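Local coordinates for nitrogen regulatory PII-like protein (Bacillus subtilis subsp. subtilis, PDB 4R25) that acts as a PII-family regulator of nitrogen metabolism, required for full induction of the nrgAB operon when ammonium is limiting, at residues A[7-12]-A[92-97]; A[20-25]-A[73-78]. All blocks are in the same frame, centred on the assembly; numbering follows the deposited sequence.

Interaction 1. Residues A[7-12]-A[92-97]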
loop_
_atom_site.group_PDB
_atom_site.type_symbol
_atom_site.label_atom_id
_atom_site.label_comp_id
_atom_site.label_asym_id
_atom_site.label_seq_id
_atom_site.Cartn_x
_atom_site.Cartn_y
_atom_site.Cartn_z
ATOM N N GLU A 7 5.952 6.033 3.538
ATOM C CA GLU A 7 4.563 5.872 3.928
ATOM C C GLU A 7 4.323 6.450 5.322
ATOM O O GLU A 7 4.799 5.909 6.320
ATOM C CB GLU A 7 4.214 4.394 3.903
ATOM C CG GLU A 7 2.750 4.076 3.957
ATOM C CD GLU A 7 2.489 2.639 3.548
ATOM O OE1 GLU A 7 2.209 1.791 4.425
ATOM O OE2 GLU A 7 2.583 2.354 2.336
ATOM N N ILE A 8 3.592 7.557 5.387
ATOM C CA ILE A 8 3.264 8.166 6.661
ATOM C C ILE A 8 1.836 7.816 7.054
ATOM O O ILE A 8 0.895 8.103 6.317
ATOM C CB ILE A 8 3.408 9.699 6.602
ATOM C CG1 ILE A 8 4.753 10.089 5.985
ATOM C CG2 ILE A 8 3.261 10.295 7.988
ATOM C CD1 ILE A 8 4.881 11.572 5.674
ATOM N N VAL A 9 1.671 7.190 8.211
ATOM C CA VAL A 9 0.339 6.855 8.701
ATOM C C VAL A 9 0.052 7.609 9.998
ATOM O O VAL A 9 0.607 7.297 11.047
ATOM C CB VAL A 9 0.184 5.340 8.923
ATOM C CG1 VAL A 9 -1.129 5.036 9.607
ATOM C CG2 VAL A 9 0.288 4.601 7.598
ATOM N N THR A 10 -0.825 8.603 9.925
ATOM C CA THR A 10 -0.915 9.567 11.005
ATOM C C THR A 10 -2.313 10.153 11.248
ATOM O O THR A 10 -3.297 9.743 10.636
ATOM C CB THR A 10 0.149 10.677 10.803
ATOM O OG1 THR A 10 0.035 11.673 11.824
ATOM C CG2 THR A 10 0.009 11.322 9.430
ATOM N N ARG A 11 -2.376 11.089 12.188
ATOM C CA ARG A 11 -3.593 11.799 12.575
ATOM C C ARG A 11 -3.977 12.804 11.486
ATOM O O ARG A 11 -3.109 13.475 10.929
ATOM C CB ARG A 11 -3.317 12.504 13.913
ATOM C CG ARG A 11 -4.299 13.562 14.379
ATOM C CD ARG A 11 -3.703 14.365 15.560
ATOM N NE ARG A 11 -3.325 13.541 16.715
ATOM C CZ ARG A 11 -2.084 13.449 17.196
ATOM N NH1 ARG A 11 -1.095 14.134 16.631
ATOM N NH2 ARG A 11 -1.824 12.676 18.245
ATOM N N PRO A 12 -5.280 12.891 11.171
ATOM C CA PRO A 12 -5.844 13.708 10.082
ATOM C C PRO A 12 -5.515 15.217 10.100
ATOM O O PRO A 12 -5.705 15.877 9.075
ATOM C CB PRO A 12 -7.351 13.511 10.252
ATOM C CG PRO A 12 -7.481 12.141 10.881
ATOM C CD PRO A 12 -6.299 12.030 11.810
ATOM N N LYS A 92 3.179 6.789 12.553
ATOM C CA LYS A 92 4.462 6.189 12.214
ATOM C C LYS A 92 4.837 6.476 10.762
ATOM O O LYS A 92 4.047 7.027 9.997
ATOM C CB LYS A 92 4.430 4.676 12.463
ATOM C CG LYS A 92 3.900 4.278 13.840
ATOM C CD LYS A 92 4.415 2.908 14.266
ATOM C CE LYS A 92 3.739 2.426 15.543
ATOM N NZ LYS A 92 2.277 2.202 15.341
ATOM N N ILE A 93 6.054 6.102 10.395
ATOM C CA ILE A 93 6.540 6.332 9.052
ATOM C C ILE A 93 7.278 5.092 8.614
ATOM O O ILE A 93 8.189 4.650 9.297
ATOM C CB ILE A 93 7.535 7.500 9.005
ATOM C CG1 ILE A 93 6.876 8.790 9.485
ATOM C CG2 ILE A 93 8.106 7.670 7.593
ATOM C CD1 ILE A 93 7.845 9.931 9.607
ATOM N N PHE A 94 6.902 4.544 7.464
ATOM C CA PHE A 94 7.547 3.343 6.962
ATOM C C PHE A 94 8.280 3.601 5.652
ATOM O O PHE A 94 7.774 4.290 4.769
ATOM C CB PHE A 94 6.518 2.222 6.800
ATOM C CG PHE A 94 5.637 2.036 8.005
ATOM C CD1 PHE A 94 6.075 1.303 9.095
ATOM C CD2 PHE A 94 4.379 2.604 8.053
ATOM C CE1 PHE A 94 5.264 1.128 10.209
ATOM C CE2 PHE A 94 3.567 2.437 9.163
ATOM C CZ PHE A 94 4.008 1.696 10.240
ATOM N N VAL A 95 9.479 3.044 5.537
ATOM C CA VAL A 95 10.282 3.203 4.337
ATOM C C VAL A 95 10.450 1.864 3.608
ATOM O O VAL A 95 10.719 0.838 4.235
ATOM C CB VAL A 95 11.650 3.846 4.663
ATOM C CG1 VAL A 95 12.366 4.281 3.380
ATOM C CG2 VAL A 95 11.457 5.046 5.598
ATOM N N TYR A 96 10.256 1.890 2.288
ATOM C CA TYR A 96 10.373 0.714 1.438
ATOM C C TYR A 96 11.261 0.968 0.228
ATOM O O TYR A 96 11.261 2.057 -0.339
ATOM C CB TYR A 96 9.013 0.320 0.873
ATOM C CG TYR A 96 7.932 0.064 1.877
ATOM C CD1 TYR A 96 7.090 1.084 2.278
ATOM C CD2 TYR A 96 7.723 -1.207 2.397
ATOM C CE1 TYR A 96 6.083 0.864 3.187
ATOM C CE2 TYR A 96 6.709 -1.446 3.313
ATOM C CZ TYR A 96 5.891 -0.403 3.705
ATOM O OH TYR A 96 4.881 -0.621 4.619
ATOM N N GLU A 97 11.985 -0.057 -0.198
ATOM C CA GLU A 97 12.713 0.001 -1.457
ATOM C C GLU A 97 11.739 -0.156 -2.614
ATOM O O GLU A 97 10.765 -0.902 -2.503
ATOM C CB GLU A 97 13.762 -1.113 -1.523
ATOM C CG GLU A 97 15.050 -0.812 -0.765
ATOM C CD GLU A 97 15.912 -2.044 -0.534
ATOM O OE1 GLU A 97 15.508 -3.170 -0.906
ATOM O OE2 GLU A 97 17.004 -1.877 0.035
#

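Interaction 2. Residues A[20-25]-A[73-78]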
loop_
_atom_site.group_PDB
_atom_site.type_symbol
_atom_site.label_atom_id
_atom_site.label_comp_id
_atom_site.label_asym_id
_atom_site.label_seq_id
_atom_site.Cartn_x
_atom_site.Cartn_y
_atom_site.Cartn_z
ATOM N N GLN A 20 3.502 22.183 2.721
ATOM C CA GLN A 20 4.459 23.293 2.648
ATOM C C GLN A 20 5.886 22.808 2.821
ATOM O O GLN A 20 6.768 23.133 2.019
ATOM C CB GLN A 20 4.172 24.377 3.699
ATOM C CG GLN A 20 2.896 25.185 3.467
ATOM C CD GLN A 20 2.890 25.924 2.136
ATOM O OE1 GLN A 20 3.834 26.648 1.803
ATOM N NE2 GLN A 20 1.817 25.751 1.372
ATOM N N GLU A 21 6.115 22.026 3.870
ATOM C CA GLU A 21 7.475 21.607 4.197
ATOM C C GLU A 21 8.025 20.590 3.202
ATOM O O GLU A 21 9.187 20.667 2.807
ATOM C CB GLU A 21 7.543 21.071 5.628
ATOM C CG GLU A 21 7.057 22.061 6.685
ATOM C CD GLU A 21 7.917 23.315 6.771
ATOM O OE1 GLU A 21 8.988 23.261 7.415
ATOM O OE2 GLU A 21 7.520 24.358 6.204
ATOM N N LEU A 22 7.191 19.640 2.787
ATOM C CA LEU A 22 7.636 18.644 1.824
ATOM C C LEU A 22 7.892 19.317 0.487
ATOM O O LEU A 22 8.888 19.035 -0.184
ATOM C CB LEU A 22 6.608 17.518 1.672
ATOM C CG LEU A 22 6.452 16.616 2.894
ATOM C CD1 LEU A 22 5.310 15.645 2.682
ATOM C CD2 LEU A 22 7.754 15.886 3.186
ATOM N N GLY A 23 6.983 20.208 0.106
ATOM C CA GLY A 23 7.167 21.016 -1.088
ATOM C C GLY A 23 8.516 21.727 -1.126
ATOM O O GLY A 23 9.185 21.744 -2.161
ATOM N N LYS A 24 8.938 22.289 0.006
ATOM C CA LYS A 24 10.150 23.108 0.024
ATOM C C LYS A 24 11.421 22.312 -0.162
ATOM O O LYS A 24 12.394 22.833 -0.701
ATOM C CB LYS A 24 10.222 23.970 1.285
ATOM C CG LYS A 24 9.294 25.170 1.210
ATOM C CD LYS A 24 8.988 25.770 2.576
ATOM C CE LYS A 24 7.863 26.801 2.436
ATOM N NZ LYS A 24 7.359 27.345 3.727
ATOM N N ILE A 25 11.415 21.055 0.269
ATOM C CA ILE A 25 12.615 20.222 0.164
ATOM C C ILE A 25 12.699 19.466 -1.168
ATOM O O ILE A 25 13.657 18.735 -1.414
ATOM C CB ILE A 25 12.725 19.225 1.330
ATOM C CG1 ILE A 25 11.904 17.959 1.048
ATOM C CG2 ILE A 25 12.268 19.885 2.619
ATOM C CD1 ILE A 25 11.794 17.010 2.221
ATOM N N ASP A 73 15.900 10.622 4.037
ATOM C CA ASP A 73 16.111 11.096 5.402
ATOM C C ASP A 73 15.680 12.554 5.607
ATOM O O ASP A 73 15.325 12.958 6.719
ATOM C CB ASP A 73 17.562 10.861 5.827
ATOM C CG ASP A 73 17.924 9.386 5.870
ATOM O OD1 ASP A 73 17.008 8.539 5.861
ATOM O OD2 ASP A 73 19.132 9.073 5.931
ATOM N N GLN A 74 15.700 13.335 4.531
ATOM C CA GLN A 74 15.182 14.695 4.578
ATOM C C GLN A 74 13.649 14.658 4.577
ATOM O O GLN A 74 13.011 15.499 5.201
ATOM C CB GLN A 74 15.719 15.522 3.400
ATOM C CG GLN A 74 15.817 17.027 3.665
ATOM C CD GLN A 74 16.470 17.810 2.521
ATOM O OE1 GLN A 74 16.200 19.001 2.331
ATOM N NE2 GLN A 74 17.330 17.143 1.761
ATOM N N VAL A 75 13.059 13.666 3.903
ATOM C CA VAL A 75 11.602 13.485 3.937
ATOM C C VAL A 75 11.118 13.043 5.306
ATOM O O VAL A 75 10.147 13.581 5.839
ATOM C CB VAL A 75 11.089 12.431 2.929
ATOM C CG1 VAL A 75 9.588 12.227 3.124
ATOM C CG2 VAL A 75 11.392 12.842 1.500
ATOM N N THR A 76 11.783 12.045 5.874
ATOM C CA THR A 76 11.337 11.502 7.148
ATOM C C THR A 76 11.568 12.482 8.289
ATOM O O THR A 76 10.737 12.593 9.187
ATOM C CB THR A 76 11.998 10.154 7.463
ATOM O OG1 THR A 76 13.384 10.354 7.749
ATOM C CG2 THR A 76 11.857 9.216 6.280
ATOM N N GLU A 77 12.685 13.205 8.247
ATOM C CA GLU A 77 12.996 14.160 9.311
ATOM C C GLU A 77 11.991 15.301 9.331
ATOM O O GLU A 77 11.547 15.739 10.395
ATOM C CB GLU A 77 14.409 14.714 9.159
ATOM C CG GLU A 77 14.789 15.710 10.245
ATOM C CD GLU A 77 14.924 15.062 11.615
ATOM O OE1 GLU A 77 15.094 13.825 11.687
ATOM O OE2 GLU A 77 14.862 15.793 12.626
ATOM N N THR A 78 11.633 15.770 8.141
ATOM C CA THR A 78 10.658 16.837 8.003
ATOM C C THR A 78 9.298 16.370 8.484
ATOM O O THR A 78 8.572 17.112 9.133
ATOM C CB THR A 78 10.543 17.277 6.542
ATOM O OG1 THR A 78 11.844 17.592 6.046
ATOM C CG2 THR A 78 9.638 18.499 6.406
#

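Interaction 1. Residues A[7-12]-A[92-97]
The Y96 ring meets the carboxylate of E7, and the F94 ring meets a methyl of V9. V9 CG2 reaches the edge of the F94 ring, near its plane, with F94 CE2 4.2 Å away. E7 O approaches the same ring obliquely. The E7 carboxylate lies across the CE1 side of the Y96 ring, and the two planes are turned 49° apart. E7 OE1 stands 3.6 Å from Y96 OH, and E7 OE2 approaches the ring obliquely, nearest CE1. CG of E7 is anti to the backbone N (chi1 -166°) and the chain beyond it is extended. This carries the carboxylate alongside the CE1 and OH side of the phenol.

Strands 7-10 and 92-97 run antiparallel. E7 with F94 and V9 with K92 are hydrogen-bonded pairs. E7 N to F94 O measures 2.8 Å. F94 N to E7 O is equally short, while V9 N to K92 O and K92 N to V9 O are both 3.0 Å. The non-hydrogen-bonded pair I8 and I93 sits between them. Its side chains lie side by side and point the same way, with I8 CG2 4.2 Å from I93 CG1. Both rest on A79 of helix 72-83. E7, V9, K92 and F94 point to the other face.

Strand 4-10 is bonded on its other side to strand 51-67. Strand 92-97 pairs antiparallel with a strand of the second subunit, so the sheet continues across the interface.

The zinc site seen here is made up of K5, E7 and E64. The nearby zinc ion would probably stabilise the charged form of the E7 carboxylate and help to steady it. The paired strands thus have an apolar face, with I8 and I93, against helix 72-83, and a mixed face where V9 and F94 lie beside the metal-binding E7.

Interaction 2. Residues A[20-25]-A[73-78]
I25 reaches across from helix 15-25 to Q74, V75 and T78 of helix 72-83. Its CG1 lies between the backbone N and the carbonyl carbon (chi1 84°). This sends I25 CD1 over the backbone of the other helix, 3.6 Å from Q74 O. Q74 slides past I25 in the opposite direction. Its chain is extended, which brings Q74 OE1 to 3.6 Å from I25 CB.

T78 turns its two branches to different tasks. T78 OG1 bonds back to Q74 O at 2.5 Å, within its own helix. That carbonyl also accepts from T78 N. The bond fixes the rotation of T78 and leaves CG2 facing E21, with CB of E21 close by. The E21 chain is bent at chi2 (-64°), and OE1 forms a salt bridge with R81.

Deeper in, L22 and V75 cross at about a right angle. L22 CD2 comes to 4.1 Å from V75 CG1. Both side chains also touch I65 of strand 51-67.

The helix segments are nearly antiparallel, at 159°, with axes 10.1 Å apart. This is the helix pair that covers one face of the ferredoxin-like βαββαβ fold of PII proteins.

Overall arrangement
The chain begins with strand 4-10 and passes into helix 15-25. Strands 29-44 and 51-67 follow, and then helix 72-83. Interaction 2 closes the inner loop by bringing the second helix against the first. The chain then enters strand 92-97, and interaction 1 closes the outer loop by pairing this strand with strand 4-10. The inner loop lies wholly within the outer one, so the two do not cross. Interaction 1 joins inner strand 4-10 to 92-97, the outermost strand of the sheet within this chain, while interaction 2 joins the two helices packed on one face of it. Their centres are about 13 Å apart. They meet where I93 and V95 pack against T76.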